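Local structure of UDP-galactopyranose mutase (Deinococcus radiodurans, 3HDQ) at residues K182-V195 with P327-R339. The protein is a flavoenzyme, binding FAD and the sugar nucleotide UDP-galactopyranose, and probably interconverts the pyranose and furanose forms of UDP-galactose. Sequence-based numbering, arbitrary orientation.
Sequences KQWGLDPSELDASV and PRAEGDPYYPVPR. With GDU (galactose-uridine-5'-diphosphate), chain K.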
# COMPACT_ATOMS: atom_id res chain seq x y z
N LYS A 182 21.07 -27.40 -1.18
CA LYS A 182 19.74 -27.10 -0.65
C LYS A 182 19.04 -25.98 -1.44
O LYS A 182 17.88 -26.11 -1.82
CB LYS A 182 19.82 -26.77 0.84
CG LYS A 182 18.48 -26.72 1.54
CD LYS A 182 18.62 -26.84 3.07
CE LYS A 182 19.40 -25.67 3.67
NZ LYS A 182 19.50 -25.79 5.15
N GLN A 183 19.77 -24.89 -1.71
CA GLN A 183 19.25 -23.74 -2.44
C GLN A 183 18.86 -24.04 -3.89
O GLN A 183 17.80 -23.61 -4.35
CB GLN A 183 20.25 -22.58 -2.40
CG GLN A 183 19.91 -21.39 -3.31
CD GLN A 183 18.57 -20.73 -2.98
OE1 GLN A 183 17.89 -21.09 -2.02
NE2 GLN A 183 18.19 -19.74 -3.78
N TRP A 184 19.70 -24.77 -4.61
CA TRP A 184 19.47 -24.97 -6.05
C TRP A 184 18.93 -26.34 -6.43
O TRP A 184 18.36 -26.51 -7.52
CB TRP A 184 20.77 -24.73 -6.81
CG TRP A 184 21.29 -23.38 -6.59
CD1 TRP A 184 22.20 -22.99 -5.65
CD2 TRP A 184 20.92 -22.20 -7.31
NE1 TRP A 184 22.43 -21.64 -5.75
CE2 TRP A 184 21.66 -21.13 -6.76
CE3 TRP A 184 20.04 -21.95 -8.37
CZ2 TRP A 184 21.55 -19.83 -7.24
CZ3 TRP A 184 19.93 -20.65 -8.84
CH2 TRP A 184 20.69 -19.61 -8.28
N GLY A 185 19.09 -27.31 -5.55
CA GLY A 185 18.75 -28.67 -5.88
C GLY A 185 19.81 -29.24 -6.81
O GLY A 185 19.59 -30.26 -7.45
N LEU A 186 20.94 -28.55 -6.88
CA LEU A 186 22.10 -28.99 -7.64
C LEU A 186 23.36 -28.98 -6.77
O LEU A 186 23.47 -28.17 -5.85
CB LEU A 186 22.35 -28.04 -8.83
CG LEU A 186 21.68 -28.20 -10.20
CD1 LEU A 186 21.17 -29.63 -10.41
CD2 LEU A 186 20.56 -27.20 -10.41
N ASP A 187 24.32 -29.86 -7.05
CA ASP A 187 25.64 -29.77 -6.45
C ASP A 187 26.35 -28.59 -7.10
O ASP A 187 26.07 -28.27 -8.26
CB ASP A 187 26.45 -31.05 -6.68
CG ASP A 187 27.80 -31.04 -5.97
OD1 ASP A 187 27.84 -31.45 -4.79
OD2 ASP A 187 28.81 -30.64 -6.58
N PRO A 188 27.26 -27.92 -6.36
CA PRO A 188 28.04 -26.82 -6.94
C PRO A 188 28.80 -27.23 -8.21
O PRO A 188 29.14 -26.37 -9.00
CB PRO A 188 29.04 -26.49 -5.83
CG PRO A 188 28.34 -26.87 -4.59
CD PRO A 188 27.52 -28.09 -4.93
N SER A 189 29.07 -28.52 -8.37
CA SER A 189 29.73 -28.99 -9.59
C SER A 189 28.84 -28.74 -10.82
O SER A 189 29.35 -28.55 -11.92
CB SER A 189 30.09 -30.48 -9.49
OG SER A 189 28.93 -31.27 -9.30
N GLU A 190 27.53 -28.71 -10.60
CA GLU A 190 26.56 -28.50 -11.67
C GLU A 190 26.15 -27.04 -11.89
O GLU A 190 25.21 -26.76 -12.63
CB GLU A 190 25.31 -29.34 -11.40
CG GLU A 190 25.57 -30.85 -11.29
CD GLU A 190 24.41 -31.60 -10.67
OE1 GLU A 190 24.12 -31.38 -9.46
OE2 GLU A 190 23.77 -32.41 -11.39
N LEU A 191 26.85 -26.10 -11.26
CA LEU A 191 26.53 -24.69 -11.45
C LEU A 191 27.74 -23.98 -12.01
O LEU A 191 28.88 -24.38 -11.75
CB LEU A 191 26.11 -24.05 -10.13
CG LEU A 191 24.77 -24.52 -9.57
CD1 LEU A 191 24.62 -24.10 -8.11
CD2 LEU A 191 23.63 -23.98 -10.42
N ASP A 192 27.51 -22.93 -12.79
CA ASP A 192 28.61 -22.06 -13.21
C ASP A 192 29.28 -21.42 -11.98
O ASP A 192 28.62 -21.15 -10.97
CB ASP A 192 28.12 -20.98 -14.17
CG ASP A 192 29.25 -20.16 -14.76
OD1 ASP A 192 29.85 -20.60 -15.77
OD2 ASP A 192 29.55 -19.07 -14.21
N ALA A 193 30.58 -21.18 -12.11
CA ALA A 193 31.39 -20.55 -11.07
C ALA A 193 30.78 -19.29 -10.45
O ALA A 193 31.02 -18.99 -9.27
CB ALA A 193 32.77 -20.23 -11.64
N SER A 194 30.01 -18.56 -11.24
CA SER A 194 29.56 -17.22 -10.84
C SER A 194 28.57 -17.20 -9.67
O SER A 194 28.34 -16.16 -9.07
CB SER A 194 28.94 -16.50 -12.04
OG SER A 194 27.76 -17.17 -12.45
N VAL A 195 27.98 -18.35 -9.37
CA VAL A 195 27.00 -18.46 -8.30
C VAL A 195 27.70 -18.39 -6.94
O VAL A 195 27.40 -17.50 -6.14
CB VAL A 195 26.16 -19.75 -8.43
CG1 VAL A 195 25.28 -19.94 -7.20
CG2 VAL A 195 25.32 -19.69 -9.69
N PRO A 327 13.68 -23.27 -0.29
CA PRO A 327 13.91 -23.43 -1.74
C PRO A 327 12.85 -24.32 -2.37
O PRO A 327 12.53 -25.37 -1.81
CB PRO A 327 15.27 -24.13 -1.81
CG PRO A 327 15.94 -23.78 -0.52
CD PRO A 327 14.83 -23.73 0.51
N ARG A 328 12.31 -23.90 -3.51
CA ARG A 328 11.29 -24.68 -4.22
C ARG A 328 11.63 -24.84 -5.71
O ARG A 328 12.09 -23.90 -6.36
CB ARG A 328 9.91 -24.03 -4.07
CG ARG A 328 9.34 -24.08 -2.67
CD ARG A 328 8.93 -25.50 -2.27
NE ARG A 328 8.51 -25.58 -0.87
CZ ARG A 328 9.21 -26.19 0.10
NH1 ARG A 328 10.35 -26.78 -0.20
NH2 ARG A 328 8.76 -26.21 1.35
N ALA A 329 11.40 -26.03 -6.25
CA ALA A 329 11.53 -26.22 -7.69
C ALA A 329 10.36 -25.55 -8.43
O ALA A 329 10.50 -25.15 -9.58
CB ALA A 329 11.58 -27.70 -8.00
N GLU A 330 9.23 -25.43 -7.74
CA GLU A 330 7.98 -25.03 -8.37
C GLU A 330 7.47 -23.71 -7.78
O GLU A 330 7.58 -23.49 -6.58
CB GLU A 330 6.94 -26.12 -8.13
CG GLU A 330 6.21 -26.59 -9.35
CD GLU A 330 6.86 -27.81 -9.98
OE1 GLU A 330 6.18 -28.86 -10.06
OE2 GLU A 330 8.04 -27.73 -10.38
N GLY A 331 6.89 -22.86 -8.62
CA GLY A 331 6.29 -21.62 -8.13
C GLY A 331 6.81 -20.42 -8.90
O GLY A 331 7.39 -20.60 -9.97
N ASP A 332 6.60 -19.21 -8.38
CA ASP A 332 7.03 -18.00 -9.10
C ASP A 332 8.55 -17.97 -9.25
O ASP A 332 9.27 -18.30 -8.32
CB ASP A 332 6.57 -16.72 -8.39
CG ASP A 332 5.07 -16.53 -8.44
OD1 ASP A 332 4.41 -17.12 -9.33
OD2 ASP A 332 4.56 -15.77 -7.59
N PRO A 333 9.04 -17.56 -10.43
CA PRO A 333 10.48 -17.63 -10.69
C PRO A 333 11.19 -16.48 -9.98
O PRO A 333 10.76 -15.34 -10.15
CB PRO A 333 10.57 -17.45 -12.21
CG PRO A 333 9.35 -16.65 -12.58
CD PRO A 333 8.28 -16.94 -11.54
N TYR A 334 12.24 -16.78 -9.21
CA TYR A 334 13.02 -15.75 -8.52
C TYR A 334 14.50 -15.73 -8.93
O TYR A 334 15.14 -14.69 -8.86
CB TYR A 334 12.94 -15.90 -7.00
CG TYR A 334 11.55 -15.78 -6.41
CD1 TYR A 334 11.04 -16.76 -5.57
CD2 TYR A 334 10.75 -14.68 -6.69
CE1 TYR A 334 9.79 -16.66 -5.03
CE2 TYR A 334 9.48 -14.57 -6.14
CZ TYR A 334 9.01 -15.57 -5.31
OH TYR A 334 7.74 -15.48 -4.76
N TYR A 335 15.02 -16.89 -9.34
CA TYR A 335 16.43 -17.01 -9.70
C TYR A 335 16.60 -17.71 -11.05
O TYR A 335 16.06 -18.80 -11.25
CB TYR A 335 17.17 -17.89 -8.69
CG TYR A 335 17.19 -17.44 -7.24
CD1 TYR A 335 16.14 -17.71 -6.39
CD2 TYR A 335 18.31 -16.78 -6.72
CE1 TYR A 335 16.17 -17.32 -5.07
CE2 TYR A 335 18.35 -16.38 -5.40
CZ TYR A 335 17.28 -16.66 -4.58
OH TYR A 335 17.31 -16.26 -3.27
N PRO A 336 17.39 -17.13 -11.95
CA PRO A 336 17.88 -17.95 -13.06
C PRO A 336 18.82 -19.00 -12.47
O PRO A 336 19.32 -18.80 -11.35
CB PRO A 336 18.69 -16.97 -13.92
CG PRO A 336 18.44 -15.61 -13.34
CD PRO A 336 18.03 -15.80 -11.92
N VAL A 337 19.07 -20.08 -13.20
CA VAL A 337 19.93 -21.16 -12.73
C VAL A 337 21.19 -21.28 -13.60
O VAL A 337 21.25 -22.10 -14.51
CB VAL A 337 19.16 -22.50 -12.73
CG1 VAL A 337 20.00 -23.62 -12.14
CG2 VAL A 337 17.85 -22.35 -11.96
N PRO A 338 22.22 -20.46 -13.31
CA PRO A 338 23.39 -20.41 -14.18
C PRO A 338 24.16 -21.75 -14.24
O PRO A 338 24.74 -22.18 -13.25
CB PRO A 338 24.25 -19.30 -13.55
CG PRO A 338 23.30 -18.53 -12.67
CD PRO A 338 22.37 -19.56 -12.16
N ARG A 339 24.10 -22.39 -15.40
CA ARG A 339 24.86 -23.60 -15.71
C ARG A 339 24.75 -23.80 -17.21
O ARG A 339 23.80 -23.30 -17.83
CB ARG A 339 24.31 -24.82 -14.96
CG ARG A 339 22.86 -25.11 -15.23
CD ARG A 339 22.31 -26.10 -14.22
NE ARG A 339 23.02 -27.37 -14.20
CZ ARG A 339 22.44 -28.54 -14.46
NH1 ARG A 339 21.16 -28.58 -14.76
NH2 ARG A 339 23.14 -29.67 -14.41
N1 GDU K . 26.36 -19.62 -0.60
C2 GDU K . 26.59 -20.52 0.24
N3 GDU K . 26.63 -20.61 1.50
C4 GDU K . 26.34 -19.45 2.12
C5 GDU K . 26.03 -18.27 1.28
C6 GDU K . 26.05 -18.41 -0.06
O2 GDU K . 26.87 -21.76 -0.38
O4 GDU K . 26.29 -19.38 3.35
C1D GDU K . 26.37 -19.83 -2.02
C2D GDU K . 25.11 -20.44 -2.68
O2D GDU K . 25.40 -21.14 -3.88
C3D GDU K . 24.29 -19.19 -2.93
C4D GDU K . 25.38 -18.30 -3.52
O4D GDU K . 26.57 -18.62 -2.78
O3D GDU K . 23.21 -19.45 -3.83
C5D GDU K . 25.04 -16.83 -3.69
O5D GDU K . 24.82 -16.36 -2.35
PA GDU K . 23.79 -15.19 -2.01
O1A GDU K . 24.05 -14.75 -0.61
O2A GDU K . 24.06 -14.07 -2.93
O3A GDU K . 22.30 -15.73 -2.07
PB GDU K . 21.06 -14.79 -2.39
O1B GDU K . 19.94 -15.76 -2.35
O2B GDU K . 21.03 -14.15 -3.72
O3B GDU K . 20.76 -13.71 -1.24
C1' GDU K . 19.99 -12.49 -1.21
C2' GDU K . 20.86 -11.33 -1.73
C3' GDU K . 22.21 -11.44 -0.98
C4' GDU K . 21.95 -11.08 0.51
C5' GDU K . 20.79 -11.98 1.04
C6' GDU K . 20.24 -11.54 2.42
O2' GDU K . 20.98 -11.37 -3.17
O3' GDU K . 23.16 -10.56 -1.61
O4' GDU K . 21.60 -9.68 0.58
O5' GDU K . 19.65 -12.24 0.18
O6' GDU K . 20.79 -12.31 3.52
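Gln183 and Pro327 approach with CA atoms 5.4 Å apart where helix 159-184 ends, and Leu191 and Arg339 come together at the other end of the contact, where Asp192 N donates to Pro338 O (2.9 Å, 166° at the hydrogen). Arg339 NE donates to Glu190 O (2.8 Å, 141° at the hydrogen) in the carbonyl plane, though the oxygen is tilted somewhat from the guanidinium plane, while Leu186 CG sits over the centre of one guanidinium face. Glu190 OE2 lies well out of that plane and beyond salt-bridge range of NH2, so only charge attraction is indicated there. Between these ends, Trp184 presents the rim of its six-membered ring to residues 335-338: CZ3 is 3.2 Å from Pro336 O, which lies near the ring plane, while Tyr335 CB, 3.9 Å from CZ3, comes in obliquely. Its two faces are flanked by Gln183 CG and Leu191 CD1, and NE1 donates to the ribose oxygen O3D of the substrate (3.0 Å). A leucine in place of Trp184 would probably leave O3D without this donor and open a gap beside Tyr335 and Val337. The chain of Gln183 bends at chi2 (60°), bringing NE2 over one face of the Tyr335 ring, 3.3 Å from CZ. Tyr335 OH bonds the diphosphate oxygen O1B (2.8 Å), and the same residue also touches the FAD. Together, helix end and strand 320-336 form one wall of the UDP-galactopyranose pocket beside the flavin.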